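Long-range contacts in probable glutamine synthetase (Pseudomonas aeruginosa, PDB 4HPP), which is of unassigned function but belongs to the glutamine synthetase family and is modelled as six chains with magnesium, calcium and glutamic acid bound: residues Trp162-Glu173 with Arg201-Val212; Trp266-Leu274 with Ala301-Leu312. All coordinates share one frame; numbering follows the deposited sequence.

Interactions 1 and 2 both lie in the glutamine synthetase catalytic domain, on opposite sides of the chain's centre. Their centres are 30 Å apart, and their nearest atoms stay about 15 Å from each other. Interaction 1 joins two helices beside the sheet strand that carries Glu-187 of the magnesium site, with the side chain of Val-205 about 12 Å from that ion. Interaction 2 sets a helix against the roots of a loop that supplies Arg-308 to the glutamic acid pocket; the side chain of Ala-311 is about 11 Å from the ligand. Each also reaches a second subunit, through Trp-162 in interaction 1 and through Arg-308 in interaction 2.

Interaction 1: residues Trp162-Glu173 with Arg201-Val212; sequences WLVSALAQAGTE and RAVNVREVTREV
A Schellman motif closes helix 159-169 at Gly-171 and turns the chain so that Thr-172 and Glu-173 meet Arg-201 in helix 196-216. Gly-171 has positive phi; Gly-171 N bonds back to Ala-168 O, and Thr-172 N to Leu-167 O. Arg-201 bends at its third torsion (chi3 -72°) and carries its guanidinium across Thr-172, whose O lies 3.0 Å above one face of the group, toward the rim. Glu-173 OE1 takes Arg-201 NH1 on its anti lone pair at 2.6 Å, with an N-H...O angle of 154°. This salt bridge is tilted slightly from the guanidinium plane, and the carboxylate plane stands 75° from it. Arg-191 links the two partners again, its NE meeting Glu-173 OE2 and its O accepting from Arg-201 NH1. In the guanidinium plane, Arg-201 NE gives to a water 3.2 Å from it that also accepts from Asn-204 ND2, while Asn-204 OD1 is bonded by Tyr-91 and His-93.

Beyond this polar end the two helices, their axes 9.6 Å apart at closest approach, run obliquely antiparallel; both touch strand 185-194 of the catalytic-domain sheet, and helix 196-216 also packs on strand 124-137. On the far side of helix 159-169, Val-164 packs on Val-7 of a second subunit. Ala-166 rests its CB against two valine methyls, 3.4 Å from Val-212 CG2 and 3.6 Å from Val-208 CG1. Leu-167 reaches across with one branch, CD2, which lies 3.7 Å from Val-205 CA and also touches Val-208 CB. A turn earlier, Leu-163 CD1 comes within 3.7 Å of Thr-209 OG1, a hydroxyl that donates to Val-205 O within its own helix. The Thr-172 and Asn-204 side chains lie alongside each other pointing opposite ways, with CG2 of the threonine against CB of the asparagine.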
loop_
_atom_site.group_PDB
_atom_site.type_symbol
_atom_site.label_atom_id
_atom_site.label_comp_id
_atom_site.label_asym_id
_atom_site.label_seq_id
_atom_site.Cartn_x
_atom_site.Cartn_y
_atom_site.Cartn_z
ATOM N N TRP A 162 19.275 17.746 6.826
ATOM C CA TRP A 162 18.187 18.245 7.699
ATOM C C TRP A 162 18.646 18.446 9.093
ATOM O O TRP A 162 18.071 19.216 9.846
ATOM C CB TRP A 162 16.988 17.325 7.716
ATOM C CG TRP A 162 16.001 17.716 6.674
ATOM C CD1 TRP A 162 15.615 16.977 5.571
ATOM C CD2 TRP A 162 15.230 18.966 6.587
ATOM N NE1 TRP A 162 14.678 17.649 4.827
ATOM C CE2 TRP A 162 14.411 18.862 5.378
ATOM C CE3 TRP A 162 15.158 20.137 7.352
ATOM C CZ2 TRP A 162 13.569 19.913 4.950
ATOM C CZ3 TRP A 162 14.300 21.159 6.931
ATOM C CH2 TRP A 162 13.531 21.048 5.754
ATOM N N LEU A 163 19.721 17.777 9.459
ATOM C CA LEU A 163 20.201 17.945 10.802
ATOM C C LEU A 163 20.879 19.291 10.928
ATOM O O LEU A 163 20.531 20.102 11.775
ATOM C CB LEU A 163 21.127 16.764 11.232
ATOM C CG LEU A 163 21.667 16.963 12.629
ATOM C CD1 LEU A 163 20.515 17.166 13.586
ATOM C CD2 LEU A 163 22.510 15.799 13.081
ATOM N N VAL A 164 21.882 19.517 10.121
ATOM C CA VAL A 164 22.544 20.834 10.044
ATOM C C VAL A 164 21.552 21.988 9.892
ATOM O O VAL A 164 21.651 23.022 10.558
ATOM C CB VAL A 164 23.677 20.824 8.977
ATOM C CG1 VAL A 164 24.301 22.187 8.824
ATOM C CG2 VAL A 164 24.744 19.841 9.444
ATOM N N SER A 165 20.516 21.791 9.120
ATOM C CA SER A 165 19.582 22.904 8.939
ATOM C C SER A 165 18.801 23.135 10.210
ATOM O O SER A 165 18.698 24.287 10.713
ATOM C CB SER A 165 18.713 22.642 7.745
ATOM O OG SER A 165 17.461 23.206 7.927
ATOM N N ALA A 166 18.285 22.051 10.790
ATOM C CA ALA A 166 17.621 22.152 12.114
ATOM C C ALA A 166 18.521 22.794 13.214
ATOM O O ALA A 166 18.090 23.710 13.921
ATOM C CB ALA A 166 17.087 20.816 12.534
ATOM N N LEU A 167 19.786 22.375 13.298
ATOM C CA LEU A 167 20.700 22.974 14.253
ATOM C C LEU A 167 20.938 24.457 13.870
ATOM O O LEU A 167 20.866 25.326 14.761
ATOM C CB LEU A 167 21.992 22.174 14.400
ATOM C CG LEU A 167 21.907 20.703 14.895
ATOM C CD1 LEU A 167 23.166 19.927 14.528
ATOM C CD2 LEU A 167 21.618 20.525 16.394
ATOM N N ALA A 168 21.161 24.773 12.580
ATOM C CA ALA A 168 21.216 26.238 12.181
ATOM C C ALA A 168 20.016 27.049 12.634
ATOM O O ALA A 168 20.202 28.097 13.339
ATOM C CB ALA A 168 21.483 26.475 10.698
ATOM N N GLN A 169 18.810 26.556 12.299
ATOM C CA GLN A 169 17.604 27.226 12.776
ATOM C C GLN A 169 17.583 27.322 14.267
ATOM O O GLN A 169 17.054 28.247 14.783
ATOM C CB GLN A 169 16.318 26.505 12.384
ATOM C CG GLN A 169 16.019 26.346 10.902
ATOM C CD GLN A 169 14.873 25.430 10.710
ATOM O OE1 GLN A 169 13.806 25.631 11.332
ATOM N NE2 GLN A 169 15.106 24.300 9.969
ATOM N N ALA A 170 18.165 26.371 14.982
ATOM C CA ALA A 170 18.059 26.402 16.431
ATOM C C ALA A 170 19.108 27.339 17.010
ATOM O O ALA A 170 19.229 27.473 18.212
ATOM C CB ALA A 170 18.231 25.023 16.972
ATOM N N GLY A 171 19.866 28.023 16.150
ATOM C CA GLY A 171 20.933 28.915 16.646
ATOM C C GLY A 171 22.134 28.214 17.275
ATOM O O GLY A 171 22.889 28.822 18.064
ATOM N N THR A 172 22.345 26.944 16.938
ATOM C CA THR A 172 23.535 26.241 17.471
ATOM C C THR A 172 24.849 26.574 16.670
ATOM O O THR A 172 25.970 26.261 17.091
ATOM C CB THR A 172 23.340 24.706 17.623
ATOM O OG1 THR A 172 22.996 24.127 16.346
ATOM C CG2 THR A 172 22.269 24.411 18.592
ATOM N N GLU A 173 24.728 27.221 15.531
ATOM C CA GLU A 173 25.914 27.338 14.646
ATOM C C GLU A 173 26.562 25.975 14.294
ATOM O O GLU A 173 27.763 25.739 14.488
ATOM C CB GLU A 173 26.923 28.306 15.242
ATOM C CG GLU A 173 26.322 29.694 15.512
ATOM C CD GLU A 173 27.305 30.622 16.182
ATOM O OE1 GLU A 173 27.680 30.355 17.376
ATOM O OE2 GLU A 173 27.710 31.609 15.512
ATOM N N ARG A 201 23.905 25.005 24.386
ATOM C CA ARG A 201 24.191 24.436 23.046
ATOM C C ARG A 201 24.305 22.895 23.129
ATOM O O ARG A 201 23.679 22.168 22.337
ATOM C CB ARG A 201 25.414 25.098 22.431
ATOM C CG ARG A 201 25.718 24.781 20.986
ATOM C CD ARG A 201 26.600 25.894 20.424
ATOM N NE ARG A 201 25.803 27.124 20.236
ATOM C CZ ARG A 201 26.179 28.262 19.634
ATOM N NH1 ARG A 201 27.370 28.426 19.111
ATOM N NH2 ARG A 201 25.312 29.245 19.555
ATOM N N ALA A 202 25.024 22.405 24.130
ATOM C CA ALA A 202 25.184 20.978 24.243
ATOM C C ALA A 202 23.777 20.380 24.345
ATOM O O ALA A 202 23.439 19.480 23.601
ATOM C CB ALA A 202 26.030 20.648 25.435
ATOM N N VAL A 203 22.902 20.962 25.166
ATOM C CA VAL A 203 21.533 20.402 25.311
ATOM C C VAL A 203 20.761 20.504 23.974
ATOM O O VAL A 203 20.210 19.499 23.486
ATOM C CB VAL A 203 20.723 21.081 26.454
ATOM C CG1 VAL A 203 19.233 20.705 26.384
ATOM C CG2 VAL A 203 21.324 20.758 27.809
ATOM N N ASN A 204 20.747 21.705 23.390
ATOM C CA ASN A 204 20.141 21.933 22.089
ATOM C C ASN A 204 20.611 20.969 21.013
ATOM O O ASN A 204 19.789 20.404 20.271
ATOM C CB ASN A 204 20.481 23.320 21.584
ATOM C CG ASN A 204 19.865 24.415 22.399
ATOM O OD1 ASN A 204 18.870 24.235 23.073
ATOM N ND2 ASN A 204 20.463 25.574 22.327
ATOM N N VAL A 205 21.919 20.778 20.902
ATOM C CA VAL A 205 22.422 19.769 19.934
ATOM C C VAL A 205 21.812 18.365 20.167
ATOM O O VAL A 205 21.520 17.651 19.195
ATOM C CB VAL A 205 23.967 19.671 19.880
ATOM C CG1 VAL A 205 24.397 18.435 19.144
ATOM C CG2 VAL A 205 24.580 20.913 19.234
ATOM N N ARG A 206 21.587 17.979 21.427
ATOM C CA ARG A 206 21.049 16.650 21.676
ATOM C C ARG A 206 19.548 16.565 21.379
ATOM O O ARG A 206 19.037 15.528 20.812
ATOM C CB ARG A 206 21.285 16.277 23.122
ATOM C CG ARG A 206 22.745 16.107 23.436
ATOM C CD ARG A 206 23.027 16.503 24.883
ATOM N NE ARG A 206 24.455 16.359 25.163
ATOM C CZ ARG A 206 24.979 16.017 26.346
ATOM N NH1 ARG A 206 24.150 15.765 27.364
ATOM N NH2 ARG A 206 26.329 15.937 26.496
ATOM N N GLU A 207 18.831 17.622 21.797
ATOM C CA GLU A 207 17.420 17.563 21.741
ATOM C C GLU A 207 16.936 17.680 20.283
ATOM O O GLU A 207 15.948 17.004 19.882
ATOM C CB GLU A 207 16.821 18.560 22.718
ATOM C CG GLU A 207 17.083 18.133 24.159
ATOM C CD GLU A 207 16.460 16.782 24.438
ATOM O OE1 GLU A 207 17.130 15.930 25.007
ATOM O OE2 GLU A 207 15.285 16.590 24.088
ATOM N N VAL A 208 17.688 18.446 19.480
ATOM C CA VAL A 208 17.353 18.657 18.071
ATOM C C VAL A 208 17.729 17.441 17.248
ATOM O O VAL A 208 16.945 17.003 16.430
ATOM C CB VAL A 208 18.022 19.927 17.494
ATOM C CG1 VAL A 208 17.841 19.996 15.978
ATOM C CG2 VAL A 208 17.479 21.176 18.164
ATOM N N THR A 209 18.916 16.884 17.451
ATOM C CA THR A 209 19.282 15.606 16.769
ATOM C C THR A 209 18.206 14.535 16.975
ATOM O O THR A 209 17.650 13.993 15.979
ATOM C CB THR A 209 20.625 15.076 17.219
ATOM O OG1 THR A 209 21.570 16.103 17.003
ATOM C CG2 THR A 209 21.063 13.853 16.401
ATOM N N ARG A 210 17.851 14.312 18.242
ATOM C CA ARG A 210 16.682 13.498 18.566
ATOM C C ARG A 210 15.421 13.894 17.742
ATOM O O ARG A 210 14.816 13.027 17.094
ATOM C CB ARG A 210 16.403 13.497 20.094
ATOM C CG ARG A 210 17.339 12.589 20.853
ATOM C CD ARG A 210 17.575 13.029 22.274
ATOM N NE ARG A 210 18.672 12.287 22.885
ATOM C CZ ARG A 210 19.204 12.520 24.097
ATOM N NH1 ARG A 210 18.717 13.459 24.880
ATOM N NH2 ARG A 210 20.205 11.744 24.555
ATOM N N GLU A 211 15.031 15.185 17.740
ATOM C CA GLU A 211 13.826 15.619 16.966
ATOM C C GLU A 211 13.924 15.403 15.429
ATOM O O GLU A 211 12.986 14.981 14.786
ATOM C CB GLU A 211 13.449 17.038 17.317
ATOM C CG GLU A 211 12.281 17.617 16.533
ATOM C CD GLU A 211 10.988 16.946 16.855
ATOM O OE1 GLU A 211 9.983 17.154 16.126
ATOM O OE2 GLU A 211 10.962 16.254 17.859
ATOM N N VAL A 212 15.075 15.607 14.846
ATOM C CA VAL A 212 15.206 15.385 13.424
ATOM C C VAL A 212 15.018 13.878 13.192
ATOM O O VAL A 212 14.134 13.474 12.420
ATOM C CB VAL A 212 16.568 15.960 12.943
ATOM C CG1 VAL A 212 16.831 15.653 11.492
ATOM C CG2 VAL A 212 16.600 17.477 13.123
HETATM O O HOH W 1 22.779 27.203 21.154
#

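Interaction 2: residues Trp266-Leu274 with Ala301-Leu312; sequences WAAGVLAHL and ACLGLRNREAAL
Ala-267 O accepts the helical bond from Leu-271 N at 2.9 Å and is met from the other segment by a methyl, Leu-312 CD2, at 3.8 Å. No hydrogen bond crosses between the segments, and the contact is made by small and branched apolar side chains. Leu-312 puts its isopropyl end against the helix: its CG is anti to the backbone N (chi1 -158°), and CD2 lodges among Ala-267 CB, Val-270 CG1 and Leu-271 CD2. The approaches to Val-270 CG1 and Leu-271 CD2 are equal, each 3.7 Å from Leu-312 CD2, while Leu-312 CD1 also touches the valine methyl. Leu-271 divides its branches, CD2 meeting Leu-312 and Cys-302 O while CD1 lies over the Cys-302 carbonyl carbon and also nears Leu-303 CB.

In the catalytic-domain sheet, strands 303-304 and 312-315 run parallel, and helix 261-281 packs against the neighbouring roots of the loop that joins them. Gly-304 N gives to Leu-312 O at 3.0 Å, with a weaker bond from Leu-312 N to Cys-302 O, so the two roots are tied directly. Toward the C-terminal side of the helix segment, Leu-274 touches both roots of the loop: its CD1 is 3.6 Å from Ala-311 CB, and its CB is 3.9 Å from Ala-301 CB. That Ala-301 methyl also touches Leu-271 O. Phe-333 of strand 330-336 packs against both Val-270 and Leu-274.

The loop's far end turns away from the helix, where Asn-307 OD1 accepts from Glu-309 N in an Asx turn. Arg-308 next to it makes a weak hydrogen bond from NH1 to the bound glutamic acid and a salt bridge from NH2 to Asp-65 of a second subunit.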
loop_
_atom_site.group_PDB
_atom_site.type_symbol
_atom_site.label_atom_id
_atom_site.label_comp_id
_atom_site.label_asym_id
_atom_site.label_seq_id
_atom_site.Cartn_x
_atom_site.Cartn_y
_atom_site.Cartn_z
ATOM N N TRP A 266 45.432 26.159 35.550
ATOM C CA TRP A 266 44.126 25.643 35.172
ATOM C C TRP A 266 44.099 24.137 34.874
ATOM O O TRP A 266 43.349 23.358 35.505
ATOM C CB TRP A 266 43.563 26.467 34.032
ATOM C CG TRP A 266 42.102 26.193 33.869
ATOM C CD1 TRP A 266 41.051 26.822 34.514
ATOM C CD2 TRP A 266 41.466 25.151 33.016
ATOM N NE1 TRP A 266 39.853 26.284 34.116
ATOM C CE2 TRP A 266 40.027 25.277 33.230
ATOM C CE3 TRP A 266 41.939 24.189 32.103
ATOM C CZ2 TRP A 266 39.098 24.460 32.564
ATOM C CZ3 TRP A 266 41.002 23.366 31.438
ATOM C CH2 TRP A 266 39.607 23.494 31.671
ATOM N N ALA A 267 44.927 23.705 33.926
ATOM C CA ALA A 267 45.044 22.287 33.601
ATOM C C ALA A 267 45.408 21.424 34.813
ATOM O O ALA A 267 44.940 20.262 34.939
ATOM C CB ALA A 267 46.051 22.084 32.485
ATOM N N ALA A 268 46.222 21.985 35.706
ATOM C CA ALA A 268 46.689 21.225 36.878
ATOM C C ALA A 268 45.546 20.894 37.876
ATOM O O ALA A 268 45.438 19.758 38.419
ATOM C CB ALA A 268 47.819 21.972 37.552
ATOM N N GLY A 269 44.671 21.883 38.067
ATOM C CA GLY A 269 43.455 21.709 38.885
ATOM C C GLY A 269 42.485 20.662 38.367
ATOM O O GLY A 269 41.960 19.844 39.142
ATOM N N VAL A 270 42.258 20.704 37.049
ATOM C CA VAL A 270 41.451 19.732 36.344
ATOM C C VAL A 270 42.080 18.366 36.586
ATOM O O VAL A 270 41.367 17.426 36.981
ATOM C CB VAL A 270 41.419 20.029 34.822
ATOM C CG1 VAL A 270 40.834 18.866 34.016
ATOM C CG2 VAL A 270 40.727 21.355 34.507
ATOM N N LEU A 271 43.399 18.250 36.345
ATOM C CA LEU A 271 44.115 16.973 36.544
ATOM C C LEU A 271 44.026 16.432 37.988
ATOM O O LEU A 271 43.748 15.260 38.187
ATOM C CB LEU A 271 45.576 17.029 36.050
ATOM C CG LEU A 271 45.688 17.182 34.519
ATOM C CD1 LEU A 271 47.010 16.736 33.960
ATOM C CD2 LEU A 271 44.596 16.430 33.763
ATOM N N ALA A 272 44.230 17.283 38.988
ATOM C CA ALA A 272 44.304 16.806 40.370
ATOM C C ALA A 272 42.953 16.312 40.842
ATOM O O ALA A 272 42.867 15.344 41.629
ATOM C CB ALA A 272 44.809 17.896 41.259
ATOM N N HIS A 273 41.904 16.940 40.306
ATOM C CA HIS A 273 40.537 16.566 40.621
ATOM C C HIS A 273 39.871 15.601 39.690
ATOM O O HIS A 273 38.775 15.130 39.989
ATOM C CB HIS A 273 39.676 17.811 40.763
ATOM C CG HIS A 273 40.098 18.701 41.908
ATOM N ND1 HIS A 273 39.867 18.382 43.203
ATOM C CD2 HIS A 273 40.794 19.909 41.917
ATOM C CE1 HIS A 273 40.372 19.344 43.989
ATOM N NE2 HIS A 273 40.931 20.280 43.200
ATOM N N LEU A 274 40.491 15.262 38.574
ATOM C CA LEU A 274 39.806 14.341 37.633
ATOM C C LEU A 274 39.119 13.108 38.239
ATOM O O LEU A 274 38.018 12.777 37.790
ATOM C CB LEU A 274 40.677 13.917 36.411
ATOM C CG LEU A 274 40.195 14.519 35.079
ATOM C CD1 LEU A 274 41.210 14.302 33.981
ATOM C CD2 LEU A 274 38.842 13.936 34.680
ATOM N N ALA A 301 44.789 10.332 34.664
ATOM C CA ALA A 301 44.692 11.766 34.528
ATOM C C ALA A 301 46.063 12.265 34.162
ATOM O O ALA A 301 46.923 12.444 35.018
ATOM C CB ALA A 301 44.196 12.411 35.809
ATOM N N CYS A 302 46.270 12.467 32.870
ATOM C CA CYS A 302 47.539 12.953 32.325
ATOM C C CYS A 302 47.195 13.944 31.196
ATOM O O CYS A 302 46.031 14.169 30.896
ATOM C CB CYS A 302 48.353 11.769 31.789
ATOM S SG CYS A 302 47.440 10.809 30.542
ATOM N N LEU A 303 48.207 14.493 30.550
ATOM C CA LEU A 303 48.018 15.482 29.518
ATOM C C LEU A 303 48.660 15.034 28.189
ATOM O O LEU A 303 49.566 14.174 28.143
ATOM C CB LEU A 303 48.589 16.811 29.996
ATOM C CG LEU A 303 48.448 18.082 29.164
ATOM C CD1 LEU A 303 47.338 18.938 29.713
ATOM C CD2 LEU A 303 49.759 18.836 29.310
ATOM N N GLY A 304 48.178 15.613 27.099
ATOM C CA GLY A 304 48.730 15.290 25.806
ATOM C C GLY A 304 48.792 16.496 24.912
ATOM O O GLY A 304 47.895 17.316 24.904
ATOM N N LEU A 305 49.873 16.627 24.171
ATOM C CA LEU A 305 49.855 17.493 22.998
ATOM C C LEU A 305 49.481 16.525 21.882
ATOM O O LEU A 305 48.816 16.866 20.900
ATOM C CB LEU A 305 51.264 18.084 22.795
ATOM C CG LEU A 305 51.603 19.182 21.788
ATOM C CD1 LEU A 305 50.659 20.373 21.856
ATOM C CD2 LEU A 305 53.037 19.662 21.977
ATOM N N ARG A 306 49.808 15.266 22.165
ATOM C CA ARG A 306 50.293 14.282 21.213
ATOM C C ARG A 306 49.251 13.236 20.886
ATOM O O ARG A 306 48.951 12.988 19.717
ATOM C CB ARG A 306 51.505 13.582 21.854
ATOM C CG ARG A 306 52.101 14.326 23.062
ATOM C CD ARG A 306 52.333 13.445 24.294
ATOM N NE ARG A 306 52.602 14.274 25.468
ATOM C CZ ARG A 306 52.932 13.832 26.682
ATOM N NH1 ARG A 306 53.062 12.527 26.934
ATOM N NH2 ARG A 306 53.140 14.720 27.649
ATOM N N ASN A 307 48.706 12.626 21.932
ATOM C CA ASN A 307 47.846 11.454 21.788
ATOM C C ASN A 307 46.480 11.575 22.467
ATOM O O ASN A 307 46.256 12.451 23.312
ATOM C CB ASN A 307 48.576 10.201 22.294
ATOM C CG ASN A 307 48.972 10.302 23.761
ATOM O OD1 ASN A 307 48.113 10.381 24.632
ATOM N ND2 ASN A 307 50.282 10.279 24.040
ATOM N N ARG A 308 45.580 10.675 22.089
ATOM C CA ARG A 308 44.246 10.616 22.673
ATOM C C ARG A 308 44.097 9.369 23.549
ATOM O O ARG A 308 43.078 8.682 23.537
ATOM C CB ARG A 308 43.197 10.633 21.574
ATOM C CG ARG A 308 43.314 11.822 20.656
ATOM C CD ARG A 308 42.617 11.560 19.340
ATOM N NE ARG A 308 43.054 12.546 18.352
ATOM C CZ ARG A 308 42.319 13.009 17.345
ATOM N NH1 ARG A 308 41.070 12.585 17.154
ATOM N NH2 ARG A 308 42.848 13.907 16.525
ATOM N N GLU A 309 45.153 9.054 24.278
ATOM C CA GLU A 309 45.015 8.235 25.463
ATOM C C GLU A 309 45.023 9.206 26.677
ATOM O O GLU A 309 44.893 8.780 27.830
ATOM C CB GLU A 309 46.135 7.184 25.555
ATOM C CG GLU A 309 46.102 6.066 24.516
ATOM C CD GLU A 309 47.251 5.065 24.698
ATOM O OE1 GLU A 309 46.955 3.865 24.881
ATOM O OE2 GLU A 309 48.451 5.459 24.672
ATOM N N ALA A 310 45.157 10.510 26.405
ATOM C CA ALA A 310 45.265 11.516 27.474
ATOM C C ALA A 310 43.859 11.962 27.856
ATOM O O ALA A 310 43.028 12.151 26.986
ATOM C CB ALA A 310 46.154 12.718 27.049
ATOM N N ALA A 311 43.602 12.135 29.142
ATOM C CA ALA A 311 42.317 12.642 29.608
ATOM C C ALA A 311 42.156 14.123 29.248
ATOM O O ALA A 311 41.042 14.572 29.022
ATOM C CB ALA A 311 42.139 12.409 31.118
ATOM N N LEU A 312 43.254 14.880 29.168
ATOM C CA LEU A 312 43.161 16.320 28.843
ATOM C C LEU A 312 44.139 16.579 27.741
ATOM O O LEU A 312 45.305 16.217 27.843
ATOM C CB LEU A 312 43.500 17.174 30.061
ATOM C CG LEU A 312 43.042 18.611 30.222
ATOM C CD1 LEU A 312 41.538 18.725 30.270
ATOM C CD2 LEU A 312 43.589 19.195 31.519
#